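Local coordinates for protein tRNA (uracil(54)-C(5))-methyltransferase (Pyrococcus abyssi, PDB 2JJQ) that methylates C5 of uridine 54 in tRNA, using S-adenosyl-L-methionine as methyl donor and leaving 5-methyluridine and S-adenosyl-L-homocysteine, at residues R165-R170 against R193-R198; E176-S181 against T221-F226; V261-L264 against F270-T273; N280-V285 against G305-K310. All coordinates share one frame; numbering follows the deposited sequence.

Contact 1 (R165-R170 against R193-R198); sequences REAIER and RYMVLR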
# COMPACT_ATOMS: atom_id res chain seq x y z
N ARG A 165 9.40 0.26 -17.42
CA ARG A 165 9.65 0.05 -18.87
C ARG A 165 11.05 -0.56 -19.13
O ARG A 165 11.19 -1.59 -19.83
CB ARG A 165 9.54 1.41 -19.60
CG ARG A 165 9.64 1.25 -21.16
CD ARG A 165 9.32 2.56 -21.87
NE ARG A 165 7.88 2.80 -21.89
CZ ARG A 165 7.02 2.24 -22.76
NH1 ARG A 165 7.45 1.41 -23.71
NH2 ARG A 165 5.72 2.53 -22.69
N GLU A 166 12.07 0.04 -18.52
CA GLU A 166 13.43 -0.47 -18.57
C GLU A 166 13.56 -1.91 -18.00
O GLU A 166 14.21 -2.80 -18.59
CB GLU A 166 14.43 0.48 -17.86
CG GLU A 166 15.76 -0.31 -17.55
CD GLU A 166 16.93 0.51 -16.98
OE1 GLU A 166 16.76 1.72 -16.67
OE2 GLU A 166 18.03 -0.08 -16.81
N ALA A 167 12.94 -2.17 -16.85
CA ALA A 167 13.06 -3.49 -16.26
C ALA A 167 12.40 -4.52 -17.14
O ALA A 167 12.92 -5.61 -17.32
CB ALA A 167 12.43 -3.52 -14.82
N ILE A 168 11.22 -4.19 -17.65
CA ILE A 168 10.51 -5.09 -18.51
C ILE A 168 11.35 -5.35 -19.76
O ILE A 168 11.57 -6.47 -20.17
CB ILE A 168 9.09 -4.57 -18.80
CG1 ILE A 168 8.25 -4.65 -17.51
CG2 ILE A 168 8.38 -5.49 -19.82
CD1 ILE A 168 6.92 -3.87 -17.62
N GLU A 169 11.88 -4.30 -20.36
CA GLU A 169 12.63 -4.56 -21.57
C GLU A 169 13.88 -5.41 -21.32
O GLU A 169 14.13 -6.35 -22.08
CB GLU A 169 12.91 -3.27 -22.32
CG GLU A 169 14.00 -2.41 -21.78
CD GLU A 169 14.23 -1.19 -22.69
OE1 GLU A 169 13.30 -0.35 -22.80
OE2 GLU A 169 15.32 -1.10 -23.31
N ARG A 170 14.61 -5.16 -20.22
CA ARG A 170 15.74 -6.03 -19.87
C ARG A 170 15.28 -7.44 -19.55
O ARG A 170 15.99 -8.42 -19.79
CB ARG A 170 16.50 -5.51 -18.66
CG ARG A 170 16.97 -4.07 -18.72
CD ARG A 170 18.08 -3.85 -19.67
NE ARG A 170 18.69 -2.54 -19.39
CZ ARG A 170 19.84 -2.40 -18.73
NH1 ARG A 170 20.46 -3.50 -18.33
NH2 ARG A 170 20.38 -1.21 -18.51
N ARG A 193 8.43 -16.85 -11.93
CA ARG A 193 7.02 -16.52 -11.63
C ARG A 193 6.75 -14.99 -11.58
O ARG A 193 5.80 -14.52 -12.22
CB ARG A 193 6.58 -17.18 -10.32
CG ARG A 193 6.77 -18.71 -10.30
CD ARG A 193 5.92 -19.34 -11.44
NE ARG A 193 6.07 -20.79 -11.63
CZ ARG A 193 5.25 -21.69 -11.10
NH1 ARG A 193 4.28 -21.27 -10.31
NH2 ARG A 193 5.42 -22.99 -11.32
N TYR A 194 7.56 -14.23 -10.83
CA TYR A 194 7.35 -12.79 -10.69
C TYR A 194 8.66 -12.04 -10.79
O TYR A 194 9.71 -12.55 -10.35
CB TYR A 194 6.73 -12.43 -9.29
CG TYR A 194 5.30 -12.88 -9.11
CD1 TYR A 194 4.24 -12.09 -9.53
CD2 TYR A 194 5.02 -14.10 -8.51
CE1 TYR A 194 2.94 -12.51 -9.39
CE2 TYR A 194 3.68 -14.54 -8.35
CZ TYR A 194 2.65 -13.73 -8.80
OH TYR A 194 1.34 -14.13 -8.67
N MET A 195 8.58 -10.81 -11.31
CA MET A 195 9.66 -9.85 -11.17
C MET A 195 9.06 -8.76 -10.28
O MET A 195 8.10 -8.12 -10.69
CB MET A 195 10.02 -9.21 -12.51
CG MET A 195 10.97 -7.98 -12.34
SD MET A 195 11.78 -7.39 -13.84
CE MET A 195 10.40 -6.66 -14.74
N VAL A 196 9.58 -8.60 -9.07
CA VAL A 196 9.07 -7.52 -8.19
C VAL A 196 10.06 -6.38 -8.27
O VAL A 196 11.28 -6.59 -8.10
CB VAL A 196 8.97 -8.00 -6.73
CG1 VAL A 196 8.56 -6.78 -5.79
CG2 VAL A 196 8.02 -9.20 -6.56
N LEU A 197 9.59 -5.18 -8.57
CA LEU A 197 10.48 -4.05 -8.76
C LEU A 197 10.24 -3.09 -7.60
O LEU A 197 9.09 -2.81 -7.27
CB LEU A 197 10.16 -3.36 -10.08
CG LEU A 197 10.73 -3.96 -11.35
CD1 LEU A 197 10.06 -3.29 -12.59
CD2 LEU A 197 12.25 -3.64 -11.35
N ARG A 198 11.30 -2.60 -6.98
CA ARG A 198 11.16 -1.57 -5.96
C ARG A 198 12.09 -0.44 -6.25
O ARG A 198 13.17 -0.64 -6.86
CB ARG A 198 11.44 -2.17 -4.57
CG ARG A 198 10.52 -3.35 -4.29
CD ARG A 198 10.63 -3.90 -2.88
NE ARG A 198 9.94 -2.98 -1.97
CZ ARG A 198 9.54 -3.30 -0.74
NH1 ARG A 198 9.77 -4.51 -0.25
NH2 ARG A 198 8.94 -2.36 -0.01

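Contact 2 (E176-S181 against T221-F226); sequences EEEKIS and TNYFDF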
# COMPACT_ATOMS: atom_id res chain seq x y z
N GLU A 176 14.92 -14.16 -23.02
CA GLU A 176 15.11 -14.67 -24.39
C GLU A 176 16.50 -15.25 -24.53
O GLU A 176 16.69 -16.35 -25.10
CB GLU A 176 14.90 -13.56 -25.41
CG GLU A 176 15.42 -13.97 -26.82
CD GLU A 176 15.08 -12.94 -27.85
OE1 GLU A 176 13.95 -12.39 -27.76
OE2 GLU A 176 15.93 -12.68 -28.75
N GLU A 177 17.49 -14.53 -24.04
CA GLU A 177 18.87 -14.92 -24.33
C GLU A 177 19.39 -16.00 -23.45
O GLU A 177 20.33 -16.71 -23.84
CB GLU A 177 19.84 -13.75 -24.29
CG GLU A 177 19.46 -12.63 -25.20
CD GLU A 177 20.37 -11.44 -25.02
OE1 GLU A 177 21.55 -11.66 -24.62
OE2 GLU A 177 19.92 -10.31 -25.29
N GLU A 178 18.80 -16.16 -22.26
CA GLU A 178 19.18 -17.23 -21.36
C GLU A 178 18.16 -18.36 -21.41
O GLU A 178 18.28 -19.33 -20.66
CB GLU A 178 19.33 -16.72 -19.90
CG GLU A 178 20.46 -15.70 -19.72
CD GLU A 178 21.87 -16.30 -19.98
OE1 GLU A 178 22.05 -17.54 -19.85
OE2 GLU A 178 22.78 -15.51 -20.32
N LYS A 179 17.15 -18.22 -22.29
CA LYS A 179 16.11 -19.25 -22.51
C LYS A 179 15.51 -19.68 -21.17
O LYS A 179 15.55 -20.85 -20.76
CB LYS A 179 16.67 -20.43 -23.32
CG LYS A 179 17.18 -20.00 -24.71
CD LYS A 179 16.04 -19.31 -25.55
CE LYS A 179 16.53 -18.84 -26.94
NZ LYS A 179 15.75 -17.68 -27.49
N ILE A 180 14.99 -18.68 -20.45
CA ILE A 180 14.47 -18.97 -19.13
C ILE A 180 13.02 -19.46 -19.18
O ILE A 180 12.16 -18.83 -19.80
CB ILE A 180 14.52 -17.70 -18.25
CG1 ILE A 180 15.95 -17.12 -18.27
CG2 ILE A 180 14.02 -18.01 -16.85
CD1 ILE A 180 16.12 -15.89 -17.33
N SER A 181 12.75 -20.55 -18.48
CA SER A 181 11.41 -21.14 -18.38
C SER A 181 10.50 -20.21 -17.58
O SER A 181 10.88 -19.72 -16.53
CB SER A 181 11.53 -22.54 -17.73
OG SER A 181 10.56 -22.82 -16.75
N THR A 221 23.40 -10.43 -13.75
CA THR A 221 24.28 -9.27 -13.71
C THR A 221 24.58 -8.62 -15.04
O THR A 221 24.74 -7.42 -15.13
CB THR A 221 25.58 -9.68 -12.99
OG1 THR A 221 25.30 -9.65 -11.58
CG2 THR A 221 26.65 -8.77 -13.29
N ASN A 222 24.66 -9.41 -16.10
CA ASN A 222 24.86 -8.83 -17.43
C ASN A 222 23.59 -8.31 -18.09
O ASN A 222 23.65 -7.79 -19.19
CB ASN A 222 25.52 -9.84 -18.37
CG ASN A 222 26.97 -10.08 -18.01
OD1 ASN A 222 27.43 -11.23 -18.00
ND2 ASN A 222 27.70 -9.01 -17.68
N TYR A 223 22.45 -8.44 -17.42
CA TYR A 223 21.21 -8.01 -18.04
C TYR A 223 20.60 -6.83 -17.34
O TYR A 223 19.80 -6.12 -17.94
CB TYR A 223 20.22 -9.18 -18.04
CG TYR A 223 20.69 -10.25 -18.98
CD1 TYR A 223 20.37 -10.20 -20.35
CD2 TYR A 223 21.51 -11.29 -18.52
CE1 TYR A 223 20.83 -11.19 -21.23
CE2 TYR A 223 21.96 -12.26 -19.38
CZ TYR A 223 21.62 -12.22 -20.72
OH TYR A 223 22.09 -13.21 -21.56
N PHE A 224 20.94 -6.64 -16.07
CA PHE A 224 20.38 -5.53 -15.27
C PHE A 224 21.48 -4.69 -14.65
O PHE A 224 22.51 -5.24 -14.27
CB PHE A 224 19.47 -6.07 -14.16
CG PHE A 224 18.28 -6.81 -14.69
CD1 PHE A 224 17.10 -6.13 -14.91
CD2 PHE A 224 18.39 -8.16 -15.05
CE1 PHE A 224 16.01 -6.76 -15.43
CE2 PHE A 224 17.30 -8.82 -15.58
CZ PHE A 224 16.12 -8.11 -15.81
N ASP A 225 21.23 -3.39 -14.55
CA ASP A 225 22.19 -2.45 -13.97
C ASP A 225 21.68 -1.81 -12.68
O ASP A 225 22.24 -0.80 -12.21
CB ASP A 225 22.52 -1.34 -14.97
CG ASP A 225 23.26 -1.84 -16.16
OD1 ASP A 225 24.38 -2.42 -15.94
OD2 ASP A 225 22.71 -1.71 -17.30
N PHE A 226 20.69 -2.42 -12.05
CA PHE A 226 20.07 -1.81 -10.88
C PHE A 226 20.96 -2.00 -9.65
O PHE A 226 21.87 -2.86 -9.62
CB PHE A 226 18.68 -2.44 -10.65
CG PHE A 226 17.70 -2.16 -11.73
CD1 PHE A 226 17.62 -0.88 -12.32
CD2 PHE A 226 16.83 -3.18 -12.17
CE1 PHE A 226 16.68 -0.63 -13.33
CE2 PHE A 226 15.89 -2.94 -13.18
CZ PHE A 226 15.83 -1.66 -13.78

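Contact 3 (V261-L264 against F270-T273); sequences VDYL and FFQT. With SAH (S-adenosyl-L-homocysteine), chain B.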
# COMPACT_ATOMS: atom_id res chain seq x y z
N VAL A 261 15.39 11.19 6.71
CA VAL A 261 15.43 9.89 7.39
C VAL A 261 15.51 8.76 6.36
O VAL A 261 14.67 8.76 5.44
CB VAL A 261 14.15 9.74 8.26
CG1 VAL A 261 14.13 8.39 8.92
CG2 VAL A 261 14.08 10.90 9.31
N ASP A 262 16.49 7.85 6.48
CA ASP A 262 16.66 6.77 5.51
C ASP A 262 15.95 5.52 6.05
O ASP A 262 15.88 5.32 7.27
CB ASP A 262 18.14 6.45 5.34
CG ASP A 262 18.87 7.44 4.43
OD1 ASP A 262 18.23 8.27 3.74
OD2 ASP A 262 20.10 7.34 4.38
N TYR A 263 15.42 4.70 5.13
CA TYR A 263 14.74 3.47 5.47
C TYR A 263 15.24 2.40 4.51
O TYR A 263 15.16 2.59 3.28
CB TYR A 263 13.24 3.58 5.30
CG TYR A 263 12.59 4.62 6.18
CD1 TYR A 263 12.19 4.29 7.46
CD2 TYR A 263 12.41 5.94 5.74
CE1 TYR A 263 11.59 5.24 8.29
CE2 TYR A 263 11.79 6.92 6.58
CZ TYR A 263 11.37 6.53 7.85
OH TYR A 263 10.75 7.41 8.70
N LEU A 264 15.70 1.29 5.07
CA LEU A 264 16.21 0.18 4.28
C LEU A 264 15.06 -0.58 3.69
O LEU A 264 14.06 -0.82 4.38
CB LEU A 264 17.00 -0.79 5.19
CG LEU A 264 18.25 -0.05 5.73
CD1 LEU A 264 18.85 -0.89 6.91
CD2 LEU A 264 19.30 0.23 4.65
N PHE A 270 7.86 -4.65 4.39
CA PHE A 270 6.79 -3.73 3.89
C PHE A 270 7.29 -2.30 4.03
O PHE A 270 7.97 -1.99 5.00
CB PHE A 270 5.49 -3.90 4.69
CG PHE A 270 4.48 -2.81 4.41
CD1 PHE A 270 3.68 -2.87 3.28
CD2 PHE A 270 4.42 -1.67 5.21
CE1 PHE A 270 2.78 -1.85 3.00
CE2 PHE A 270 3.52 -0.65 4.94
CZ PHE A 270 2.71 -0.74 3.85
N PHE A 271 6.98 -1.44 3.07
CA PHE A 271 7.23 0.01 3.21
C PHE A 271 6.02 0.74 2.52
O PHE A 271 5.46 0.21 1.53
CB PHE A 271 8.55 0.44 2.53
CG PHE A 271 8.95 1.87 2.89
CD1 PHE A 271 9.41 2.16 4.16
CD2 PHE A 271 8.79 2.90 1.97
CE1 PHE A 271 9.74 3.49 4.52
CE2 PHE A 271 9.13 4.24 2.33
CZ PHE A 271 9.59 4.51 3.60
N GLN A 272 5.57 1.86 3.10
CA GLN A 272 4.48 2.57 2.49
C GLN A 272 4.73 2.64 0.95
O GLN A 272 5.85 2.95 0.51
CB GLN A 272 4.40 4.00 3.04
CG GLN A 272 4.41 4.08 4.56
CD GLN A 272 3.06 3.70 5.05
OE1 GLN A 272 2.09 3.81 4.30
NE2 GLN A 272 2.97 3.23 6.29
N THR A 273 3.69 2.40 0.15
CA THR A 273 3.87 2.25 -1.31
C THR A 273 3.92 3.55 -2.09
O THR A 273 4.31 3.53 -3.24
CB THR A 273 2.80 1.37 -1.92
OG1 THR A 273 1.51 1.90 -1.58
CG2 THR A 273 2.90 -0.05 -1.33
N SAH B . 3.20 1.69 10.95
CA SAH B . 3.67 0.61 10.02
CB SAH B . 2.49 -0.09 9.35
CG SAH B . 1.62 -0.86 10.32
SD SAH B . 0.77 -2.13 9.37
C SAH B . 4.50 1.26 8.93
O SAH B . 5.17 0.61 8.12
OXT SAH B . 4.47 2.48 8.83
C5' SAH B . 0.04 -2.99 10.75
C4' SAH B . 1.13 -3.72 11.55
O4' SAH B . 0.56 -4.57 12.58
C3' SAH B . 2.03 -4.64 10.72
O3' SAH B . 3.38 -4.16 10.80
C2' SAH B . 1.84 -6.04 11.35
O2' SAH B . 3.01 -6.85 11.42
C1' SAH B . 1.41 -5.72 12.76
N9 SAH B . 0.46 -6.62 13.42
C8 SAH B . -0.56 -7.31 12.86
N7 SAH B . -1.27 -7.92 13.85
C5 SAH B . -0.72 -7.59 15.03
C6 SAH B . -0.98 -7.87 16.45
N6 SAH B . -2.02 -8.68 16.76
N1 SAH B . -0.13 -7.31 17.38
C2 SAH B . 0.90 -6.51 17.03
N3 SAH B . 1.19 -6.23 15.75
C4 SAH B . 0.42 -6.72 14.75
O HOH W 1 10.96 -1.94 4.56

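Contact 4 (N280-V285 against G305-K310); sequences NLVRKV and GIYLAK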
# COMPACT_ATOMS: atom_id res chain seq x y z
N ASN A 280 4.39 13.28 3.44
CA ASN A 280 3.34 14.05 4.17
C ASN A 280 2.84 13.29 5.41
O ASN A 280 2.54 13.90 6.43
CB ASN A 280 2.18 14.33 3.24
CG ASN A 280 2.51 15.36 2.21
OD1 ASN A 280 3.46 16.16 2.37
ND2 ASN A 280 1.73 15.40 1.14
N LEU A 281 2.76 11.97 5.29
CA LEU A 281 2.22 11.13 6.39
C LEU A 281 3.13 11.18 7.62
O LEU A 281 2.68 11.43 8.73
CB LEU A 281 2.07 9.69 5.86
CG LEU A 281 1.57 8.64 6.85
CD1 LEU A 281 0.20 9.10 7.33
CD2 LEU A 281 1.55 7.31 6.10
N VAL A 282 4.45 11.02 7.43
CA VAL A 282 5.36 11.07 8.61
C VAL A 282 5.41 12.49 9.17
O VAL A 282 5.51 12.66 10.36
CB VAL A 282 6.79 10.53 8.34
CG1 VAL A 282 6.69 9.06 7.95
CG2 VAL A 282 7.52 11.29 7.20
N ARG A 283 5.36 13.51 8.30
CA ARG A 283 5.36 14.90 8.80
C ARG A 283 4.10 15.12 9.62
O ARG A 283 4.17 15.73 10.70
CB ARG A 283 5.39 15.86 7.63
CG ARG A 283 6.75 15.88 6.93
CD ARG A 283 6.63 16.91 5.77
NE ARG A 283 7.88 17.00 5.02
CZ ARG A 283 8.00 17.76 3.94
NH1 ARG A 283 6.93 18.48 3.52
NH2 ARG A 283 9.16 17.81 3.29
N LYS A 284 2.97 14.60 9.11
CA LYS A 284 1.68 14.86 9.80
C LYS A 284 1.68 14.21 11.15
O LYS A 284 1.26 14.84 12.10
CB LYS A 284 0.47 14.34 9.01
CG LYS A 284 -0.90 14.73 9.66
CD LYS A 284 -1.12 16.27 9.32
CE LYS A 284 -2.28 16.92 9.95
NZ LYS A 284 -2.14 18.40 9.64
N VAL A 285 2.11 12.94 11.22
CA VAL A 285 2.24 12.27 12.51
C VAL A 285 3.13 13.05 13.46
O VAL A 285 2.75 13.25 14.64
CB VAL A 285 2.68 10.81 12.38
CG1 VAL A 285 2.98 10.18 13.78
CG2 VAL A 285 1.56 10.01 11.58
N GLY A 305 8.13 5.83 13.98
CA GLY A 305 9.01 5.86 15.16
C GLY A 305 10.39 6.37 14.84
O GLY A 305 10.94 7.18 15.59
N ILE A 306 10.92 6.00 13.67
CA ILE A 306 12.27 6.39 13.34
C ILE A 306 12.29 7.88 13.00
O ILE A 306 13.23 8.59 13.37
CB ILE A 306 12.83 5.56 12.23
CG1 ILE A 306 13.00 4.10 12.73
CG2 ILE A 306 14.21 6.10 11.75
CD1 ILE A 306 13.11 3.13 11.61
N TYR A 307 11.28 8.31 12.26
CA TYR A 307 11.18 9.72 11.83
C TYR A 307 11.07 10.57 13.11
O TYR A 307 11.71 11.62 13.27
CB TYR A 307 9.97 9.94 10.96
CG TYR A 307 9.93 11.31 10.33
CD1 TYR A 307 10.54 11.53 9.07
CD2 TYR A 307 9.32 12.40 10.99
CE1 TYR A 307 10.51 12.80 8.45
CE2 TYR A 307 9.31 13.65 10.38
CZ TYR A 307 9.91 13.85 9.15
OH TYR A 307 9.90 15.13 8.58
N LEU A 308 10.25 10.13 14.03
CA LEU A 308 10.08 10.85 15.24
C LEU A 308 11.37 10.89 16.08
O LEU A 308 11.67 11.91 16.71
CB LEU A 308 8.93 10.31 16.08
CG LEU A 308 7.54 10.66 15.53
CD1 LEU A 308 6.51 10.18 16.51
CD2 LEU A 308 7.36 12.12 15.33
N ALA A 309 12.08 9.77 16.15
CA ALA A 309 13.37 9.72 16.85
C ALA A 309 14.33 10.75 16.20
O ALA A 309 15.06 11.47 16.89
CB ALA A 309 13.96 8.29 16.75
N LYS A 310 14.33 10.83 14.88
CA LYS A 310 15.16 11.84 14.18
C LYS A 310 14.79 13.29 14.59
O LYS A 310 15.69 14.18 14.70
CB LYS A 310 15.06 11.71 12.65
CG LYS A 310 16.12 12.56 11.93
CD LYS A 310 17.47 11.85 11.82
CE LYS A 310 18.44 12.72 10.96
NZ LYS A 310 19.75 12.04 10.99

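Contact 1 (R165-R170 against R193-R198)
A167 CB sits squarely on the end of the L197 side chain, 3.3 Å from L197 CD1 and 3.5 Å from L197 CD2. Both methyls of the leucine fork thus press on a single carbon, closer than carbons normally pack. M195 touches the same methyl from beside the leucine, with M195 CE 3.7 Å from A167 CB. M195 reaches it with CG anti to the backbone N (chi1 169°) and a bend only at the last torsion (chi3 71°), which turns CE toward the helix. From there CE also touches I168, 4.0 Å from I168 CG1, the two side chains crossing at about a right angle.

This is a helix laid on a beta sheet: helix 162-178 runs nearly antiparallel to strand 192-199, at 150°, with the short axes 10.3 Å apart. M195 and L197, two residues apart on the strand, both point at the helix, while Y194 and V196 belong to the other side of the sheet. A167 faces both, with I168 at the M195 side.

Further out, strand 192-199 lies between 130-136 and 206-212, and M195 packs on L133, I135, V208 and F210 of these neighbours. Near the start of the strand, R193 and Y194 both face V211 in a classic beta bulge. On the helix, E166 and R170 pair by charge, and R170 has a second carboxylate partner in D225.

Contact 2 (E176-S181 against T221-F226)
Y223 OH is the polar atom at the centre of this contact: it donates a hydrogen bond to E178 OE2 at 2.7 Å. The bond reaches E178 OE2 on its anti side, 23° out of the carboxylate plane. Carboxylate and ring are almost perpendicular, their planes 85° apart. E178 gets there by folding: its chain bends at chi2 (-65°), bringing the acid back against the phenol, with E178 CG 3.5 Å from Y223 OH. E177, by contrast, is extended beyond CG and lies along the other ring edge, where E177 OE1 approaches Y223 CE1 at 3.5 Å. The two acids therefore flank the hydroxyl end of the ring, one beside CE1 and one beside CE2.

The contact lies on the surface, at the C-terminal end of helix 162-178, where the loop between strands 206-212 and 228-233 comes up against it. K179 leaves helical geometry with positive phi, and K179 NZ turns back to bond E176 O at 2.9 Å. The tyrosine has further partners: its ring meets that of F174, and its carbonyl oxygen accepts from R170 NH1.

The hydroxyl gives its one proton to E178, while E177 stands by the ring edge without a hydrogen bond to it. Two negative charges so near would tend to keep the phenol protonated, and the bond it gives would in turn favour the charged form of E178.

Contact 3 (V261-L264 against F270-T273)
Strand 261-264 and the largely extended loop 270-273 pass with their nearest CA atoms, those of Y263 and F271, 8.6 Å apart, so side chains and one water span the gap. The strand belongs to a two-stranded antiparallel hairpin with 254-258, and the loop leads into helix 275-288 beside the cofactor pocket of this class I-like methyltransferase.

Two buried rings make the direct contact. F271 CE1 lies over one face of the Y263 ring, 3.5 Å from Y263 CG, near the CB end. The rings meet aslant, planes at 46° and centroids 5.2 Å apart. A chi1 of -169° carries the F271 ring away from its own backbone N and over to the tyrosine. The far end of the tyrosine is held separately, by a hydrogen bond from its hydroxyl to the carbonyl oxygen of T303, itself a cofactor-binding residue.

Beside this pair, water 1 links the backbones, donating to L264 O and to F270 O, the latter at 3.0 Å. The residues flanking F271 turn to the bound S-adenosyl-L-homocysteine. The edge of the F270 ring faces the ligand carboxylate, F270 CD2 lying 3.8 Å from SAH O, in the plane of the ring. Q272, its chain bent at chi2, donates a hydrogen bond to the other oxygen: Q272 NE2 to SAH OXT, 3.0 Å, with an N-H...O angle of 142°.

Contact 4 (N280-V285 against G305-K310)
Two helices of the catalytic domain pack here through a buried, mainly apolar face: 275-288 and 303-310, the latter following strand 293-297 and carrying G305 of a glycine-rich motif that fits the Rossmann-type pattern. Their short axes are 9.7 Å apart and cross at -59°.

The main contact is a CH-pi interaction. V282 CG2 sits over one face of the Y307 ring, 3.7 Å from its centroid and 20° off the normal, displaced a little toward the rim. Y307, its chi1 at -172°, holds the ring out toward the other helix, and its far end passes R283, where R283 CG lies 3.6 Å from Y307 OH. Both polar ends look to D259: Y307 OH is hydrogen-bonded to one carboxylate oxygen, R283 NH2 salt-bridged to the other. V285 CG1 and L308 CD1 meet more loosely, at 4.5 Å.

Around this interface, V261 and Y263 of strand 261-265 pack on Y307, F304 fits against L281, V282 and V285, and V421 of strand 419-424 lies against L281 and V285.

Overall arrangement
Contacts 1, 3 and 4 are buried, whereas contact 2 lies at the surface, and their chemistry follows: aliphatic packing, aromatic packing beside a ligand and CH-pi packing inside, a phenol-carboxylate bond outside. Contacts 1 and 2 share helix 162-178, joining it to the five-stranded sheet and then to a loop of that sheet; R170 ties them together through D225 and Y223. Contacts 3 and 4 belong to the catalytic domain, where strand 261-265 lies against helix 303-310; the two adjoin, contact 3 touching the cofactor and contact 4 lying one layer back. Between the pairs the link is slight: R198 comes near F271, while contacts 2 and 4 have centres about 39 Å apart.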